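Nuclear hormone receptor HR38 (Drosophila melanogaster, PDB 1PDU) is an orphan nuclear receptor that mediates an atypical ecdysteroid signalling pathway, probably as a transcription factor. Local coordinates at residues Q51-I63 and C111-F125. Numbering follows the deposited sequence.
Sequences QFYQLLTSSVDVI and CNGTVLHRTQCLRSF
Gln51, extended beyond CG, brings OE1 to 4.1 Å from CD2 of Leu116 where one helix of the nuclear receptor ligand-binding domain, an α-helical fold, packs against the turn and second strand of the antiparallel hairpin 107-109/115-117 and the short helix 118-125, the N-to-C directions of segments 51-63 and 118-125 being 100° apart. It illustrates how one helix face can pass from aromatic through polar to aliphatic and sulfur contacts. Phe52 sends its edge into the face of Phe125 in a T-shaped stack, planes at 84°, with CE1 of Phe52 3.6 Å from CE1 of Phe125. Ile219 and Leu222 of helix 204-225 also touch Phe52. One turn on, Leu55 divides its branches: CD2 meets CD1 of Leu116 tip to tip at 3.9 Å, and CD1 rests between OD1 of Asn112 and CB of Thr114. Ser58 OG gives its proton to Gln54 O and accepts from Asn112 ND2 at 2.8 Å, a bent bond (131°). The other end of that amide, OD1, takes Thr114 N from above its carbonyl plane in an Asx turn. OG of Ser59, bonded to Leu55 O, lies 3.5 Å from CB of Asn112. CG1 of Val62 lies 3.5 Å from O of Cys111, and CG1 of Ile63 reaches SG of Cys111 at 3.8 Å.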
loop_
_atom_site.group_PDB
_atom_site.type_symbol
_atom_site.label_atom_id
_atom_site.label_comp_id
_atom_site.label_asym_id
_atom_site.label_seq_id
_atom_site.Cartn_x
_atom_site.Cartn_y
_atom_site.Cartn_z
ATOM N N GLN A 51 13.478 -13.904 -0.302
ATOM C CA GLN A 51 12.518 -13.570 0.743
ATOM C C GLN A 51 11.787 -12.262 0.487
ATOM O O GLN A 51 10.584 -12.153 0.738
ATOM C CB GLN A 51 13.234 -13.496 2.091
ATOM C CG GLN A 51 12.490 -12.705 3.164
ATOM C CD GLN A 51 13.187 -12.767 4.514
ATOM O OE1 GLN A 51 13.061 -13.751 5.251
ATOM N NE2 GLN A 51 13.939 -11.720 4.838
ATOM N N PHE A 52 12.522 -11.270 -0.007
ATOM C CA PHE A 52 11.953 -9.964 -0.302
ATOM C C PHE A 52 10.916 -10.076 -1.419
ATOM O O PHE A 52 9.810 -9.561 -1.310
ATOM C CB PHE A 52 13.065 -8.990 -0.709
ATOM C CG PHE A 52 12.560 -7.661 -1.185
ATOM C CD1 PHE A 52 12.024 -6.745 -0.284
ATOM C CD2 PHE A 52 12.539 -7.366 -2.538
ATOM C CE1 PHE A 52 11.460 -5.544 -0.728
ATOM C CE2 PHE A 52 11.982 -6.178 -3.001
ATOM C CZ PHE A 52 11.435 -5.261 -2.092
ATOM N N TYR A 53 11.272 -10.755 -2.498
ATOM C CA TYR A 53 10.335 -10.904 -3.599
ATOM C C TYR A 53 9.058 -11.590 -3.122
ATOM O O TYR A 53 7.949 -11.135 -3.411
ATOM C CB TYR A 53 10.971 -11.708 -4.743
ATOM C CG TYR A 53 11.953 -10.915 -5.581
ATOM C CD1 TYR A 53 11.895 -9.519 -5.622
ATOM C CD2 TYR A 53 12.933 -11.555 -6.344
ATOM C CE1 TYR A 53 12.788 -8.778 -6.393
ATOM C CE2 TYR A 53 13.836 -10.823 -7.127
ATOM C CZ TYR A 53 13.756 -9.431 -7.143
ATOM O OH TYR A 53 14.642 -8.683 -7.891
ATOM N N GLN A 54 9.240 -12.683 -2.387
ATOM C CA GLN A 54 8.148 -13.485 -1.851
ATOM C C GLN A 54 7.228 -12.634 -0.989
ATOM O O GLN A 54 6.009 -12.665 -1.132
ATOM C CB GLN A 54 8.722 -14.621 -1.004
ATOM C CG GLN A 54 7.705 -15.672 -0.624
ATOM C CD GLN A 54 7.055 -16.265 -1.854
ATOM O OE1 GLN A 54 7.742 -16.759 -2.762
ATOM N NE2 GLN A 54 5.723 -16.214 -1.901
ATOM N N LEU A 55 7.848 -11.887 -0.084
ATOM C CA LEU A 55 7.161 -10.995 0.832
ATOM C C LEU A 55 6.352 -9.967 0.049
ATOM O O LEU A 55 5.172 -9.742 0.319
ATOM C CB LEU A 55 8.197 -10.290 1.704
ATOM C CG LEU A 55 7.712 -9.180 2.622
ATOM C CD1 LEU A 55 6.749 -9.768 3.646
ATOM C CD2 LEU A 55 8.909 -8.539 3.308
ATOM N N LEU A 56 6.997 -9.353 -0.933
ATOM C CA LEU A 56 6.345 -8.354 -1.754
ATOM C C LEU A 56 5.198 -8.936 -2.597
ATOM O O LEU A 56 4.074 -8.428 -2.546
ATOM C CB LEU A 56 7.389 -7.676 -2.644
ATOM C CG LEU A 56 7.016 -6.426 -3.445
ATOM C CD1 LEU A 56 6.012 -5.560 -2.686
ATOM C CD2 LEU A 56 8.292 -5.641 -3.734
ATOM N N THR A 57 5.458 -10.010 -3.342
ATOM C CA THR A 57 4.415 -10.597 -4.189
ATOM C C THR A 57 3.193 -11.127 -3.451
ATOM O O THR A 57 2.066 -10.888 -3.877
ATOM C CB THR A 57 4.953 -11.743 -5.110
ATOM O OG1 THR A 57 5.643 -12.721 -4.325
ATOM C CG2 THR A 57 5.888 -11.194 -6.161
ATOM N N SER A 58 3.397 -11.836 -2.350
ATOM C CA SER A 58 2.255 -12.373 -1.622
ATOM C C SER A 58 1.457 -11.279 -0.931
ATOM O O SER A 58 0.253 -11.432 -0.719
ATOM C CB SER A 58 2.699 -13.421 -0.605
ATOM O OG SER A 58 3.530 -12.842 0.375
ATOM N N SER A 59 2.117 -10.174 -0.580
ATOM C CA SER A 59 1.409 -9.067 0.057
ATOM C C SER A 59 0.556 -8.385 -1.008
ATOM O O SER A 59 -0.564 -7.957 -0.751
ATOM C CB SER A 59 2.391 -8.056 0.657
ATOM O OG SER A 59 3.050 -8.600 1.786
ATOM N N VAL A 60 1.096 -8.298 -2.216
ATOM C CA VAL A 60 0.367 -7.681 -3.305
ATOM C C VAL A 60 -0.847 -8.542 -3.644
ATOM O O VAL A 60 -1.887 -8.022 -4.028
ATOM C CB VAL A 60 1.290 -7.479 -4.530
ATOM C CG1 VAL A 60 0.477 -7.085 -5.762
ATOM C CG2 VAL A 60 2.305 -6.383 -4.206
ATOM N N ASP A 61 -0.719 -9.858 -3.485
ATOM C CA ASP A 61 -1.841 -10.753 -3.743
ATOM C C ASP A 61 -2.966 -10.405 -2.778
ATOM O O ASP A 61 -4.135 -10.398 -3.148
ATOM C CB ASP A 61 -1.442 -12.215 -3.529
ATOM C CG ASP A 61 -0.579 -12.752 -4.651
ATOM O OD1 ASP A 61 -0.803 -12.351 -5.816
ATOM O OD2 ASP A 61 0.316 -13.587 -4.371
ATOM N N VAL A 62 -2.597 -10.117 -1.531
ATOM C CA VAL A 62 -3.576 -9.754 -0.516
ATOM C C VAL A 62 -4.158 -8.396 -0.852
ATOM O O VAL A 62 -5.356 -8.184 -0.731
ATOM C CB VAL A 62 -2.957 -9.706 0.900
ATOM C CG1 VAL A 62 -3.901 -8.987 1.852
ATOM C CG2 VAL A 62 -2.708 -11.123 1.406
ATOM N N ILE A 63 -3.311 -7.471 -1.272
ATOM C CA ILE A 63 -3.792 -6.150 -1.645
ATOM C C ILE A 63 -4.745 -6.302 -2.838
ATOM O O ILE A 63 -5.673 -5.515 -3.014
ATOM C CB ILE A 63 -2.618 -5.242 -2.009
ATOM C CG1 ILE A 63 -1.834 -4.907 -0.739
ATOM C CG2 ILE A 63 -3.113 -3.986 -2.723
ATOM C CD1 ILE A 63 -0.449 -4.369 -1.036
ATOM N N CYS A 111 1.155 -7.075 5.182
ATOM C CA CYS A 111 -0.228 -7.508 5.014
ATOM C C CYS A 111 -0.445 -8.959 4.596
ATOM O O CYS A 111 -1.583 -9.403 4.442
ATOM C CB CYS A 111 -0.977 -6.548 4.080
ATOM S SG CYS A 111 -0.266 -6.298 2.469
ATOM N N ASN A 112 0.640 -9.707 4.420
ATOM C CA ASN A 112 0.506 -11.117 4.081
ATOM C C ASN A 112 0.657 -11.870 5.398
ATOM O O ASN A 112 0.714 -13.097 5.431
ATOM C CB ASN A 112 1.570 -11.541 3.063
ATOM C CG ASN A 112 2.963 -11.630 3.657
ATOM O OD1 ASN A 112 3.320 -10.898 4.588
ATOM N ND2 ASN A 112 3.769 -12.521 3.103
ATOM N N GLY A 113 0.703 -11.107 6.487
ATOM C CA GLY A 113 0.833 -11.687 7.815
ATOM C C GLY A 113 2.259 -11.910 8.312
ATOM O O GLY A 113 2.479 -12.102 9.509
ATOM N N THR A 114 3.228 -11.886 7.399
ATOM C CA THR A 114 4.624 -12.090 7.768
ATOM C C THR A 114 5.172 -10.944 8.603
ATOM O O THR A 114 4.941 -9.774 8.293
ATOM C CB THR A 114 5.510 -12.247 6.519
ATOM O OG1 THR A 114 5.165 -13.462 5.843
ATOM C CG2 THR A 114 6.994 -12.277 6.907
ATOM N N VAL A 115 5.894 -11.296 9.668
ATOM C CA VAL A 115 6.506 -10.317 10.565
ATOM C C VAL A 115 8.011 -10.560 10.570
ATOM O O VAL A 115 8.456 -11.702 10.630
ATOM C CB VAL A 115 5.997 -10.477 12.015
ATOM C CG1 VAL A 115 6.643 -9.424 12.922
ATOM C CG2 VAL A 115 4.487 -10.373 12.050
ATOM N N LEU A 116 8.790 -9.486 10.503
ATOM C CA LEU A 116 10.252 -9.579 10.510
ATOM C C LEU A 116 10.817 -8.443 11.354
ATOM O O LEU A 116 10.087 -7.520 11.736
ATOM C CB LEU A 116 10.809 -9.428 9.089
ATOM C CG LEU A 116 10.316 -10.311 7.939
ATOM C CD1 LEU A 116 10.711 -9.666 6.612
ATOM C CD2 LEU A 116 10.902 -11.709 8.060
ATOM N N HIS A 117 12.116 -8.510 11.644
ATOM C CA HIS A 117 12.771 -7.433 12.378
ATOM C C HIS A 117 12.988 -6.342 11.337
ATOM O O HIS A 117 13.166 -6.633 10.155
ATOM C CB HIS A 117 14.171 -7.810 12.870
ATOM C CG HIS A 117 14.211 -8.809 13.979
ATOM N ND1 HIS A 117 14.036 -10.161 13.772
ATOM C CD2 HIS A 117 14.527 -8.667 15.291
ATOM C CE1 HIS A 117 14.251 -10.809 14.903
ATOM N NE2 HIS A 117 14.552 -9.927 15.840
ATOM N N ARG A 118 12.995 -5.090 11.767
ATOM C CA ARG A 118 13.264 -4.012 10.837
ATOM C C ARG A 118 14.663 -4.227 10.277
ATOM O O ARG A 118 14.943 -3.882 9.129
ATOM C CB ARG A 118 13.190 -2.670 11.550
ATOM C CG ARG A 118 11.842 -2.441 12.159
ATOM C CD ARG A 118 11.534 -0.983 12.334
ATOM N NE ARG A 118 10.125 -0.811 12.677
ATOM C CZ ARG A 118 9.551 0.362 12.914
ATOM N NH1 ARG A 118 10.264 1.481 12.849
ATOM N NH2 ARG A 118 8.258 0.409 13.210
ATOM N N THR A 119 15.536 -4.816 11.088
ATOM C CA THR A 119 16.909 -5.073 10.671
ATOM C C THR A 119 17.046 -6.140 9.586
ATOM O O THR A 119 18.018 -6.134 8.836
ATOM C CB THR A 119 17.787 -5.457 11.872
ATOM O OG1 THR A 119 17.223 -6.597 12.536
ATOM C CG2 THR A 119 17.884 -4.279 12.845
ATOM N N GLN A 120 16.090 -7.062 9.499
ATOM C CA GLN A 120 16.141 -8.092 8.459
ATOM C C GLN A 120 15.671 -7.488 7.135
ATOM O O GLN A 120 15.895 -8.057 6.071
ATOM C CB GLN A 120 15.225 -9.267 8.797
ATOM C CG GLN A 120 15.656 -10.127 9.974
ATOM C CD GLN A 120 14.562 -11.092 10.411
ATOM O OE1 GLN A 120 13.454 -10.676 10.748
ATOM N NE2 GLN A 120 14.870 -12.384 10.408
ATOM N N CYS A 121 15.004 -6.341 7.211
ATOM C CA CYS A 121 14.487 -5.673 6.023
ATOM C C CYS A 121 15.473 -4.649 5.486
ATOM O O CYS A 121 15.531 -4.391 4.280
ATOM C CB CYS A 121 13.168 -4.974 6.348
ATOM S SG CYS A 121 11.878 -6.083 6.948
ATOM N N LEU A 122 16.241 -4.054 6.390
ATOM C CA LEU A 122 17.223 -3.060 5.996
ATOM C C LEU A 122 18.145 -3.711 4.977
ATOM O O LEU A 122 18.621 -3.070 4.041
ATOM C CB LEU A 122 18.022 -2.596 7.214
ATOM C CG LEU A 122 18.915 -1.374 6.985
ATOM C CD1 LEU A 122 18.045 -0.168 6.622
ATOM C CD2 LEU A 122 19.735 -1.096 8.237
ATOM N N ARG A 123 18.374 -5.003 5.155
ATOM C CA ARG A 123 19.238 -5.746 4.252
ATOM C C ARG A 123 18.700 -5.762 2.818
ATOM O O ARG A 123 19.454 -5.587 1.863
ATOM C CB ARG A 123 19.414 -7.176 4.769
ATOM N N SER A 124 17.397 -5.960 2.658
ATOM C CA SER A 124 16.826 -6.008 1.317
ATOM C C SER A 124 16.226 -4.688 0.842
ATOM O O SER A 124 16.364 -4.334 -0.331
ATOM C CB SER A 124 15.773 -7.121 1.233
ATOM O OG SER A 124 14.826 -7.010 2.280
ATOM N N PHE A 125 15.565 -3.963 1.740
ATOM C CA PHE A 125 14.967 -2.681 1.373
ATOM C C PHE A 125 16.032 -1.608 1.197
ATOM O O PHE A 125 15.901 -0.728 0.351
ATOM C CB PHE A 125 13.992 -2.194 2.448
ATOM C CG PHE A 125 12.662 -2.877 2.429
ATOM C CD1 PHE A 125 12.544 -4.216 2.780
ATOM C CD2 PHE A 125 11.514 -2.165 2.101
ATOM C CE1 PHE A 125 11.296 -4.837 2.812
ATOM C CE2 PHE A 125 10.251 -2.774 2.127
ATOM C CZ PHE A 125 10.142 -4.110 2.484
#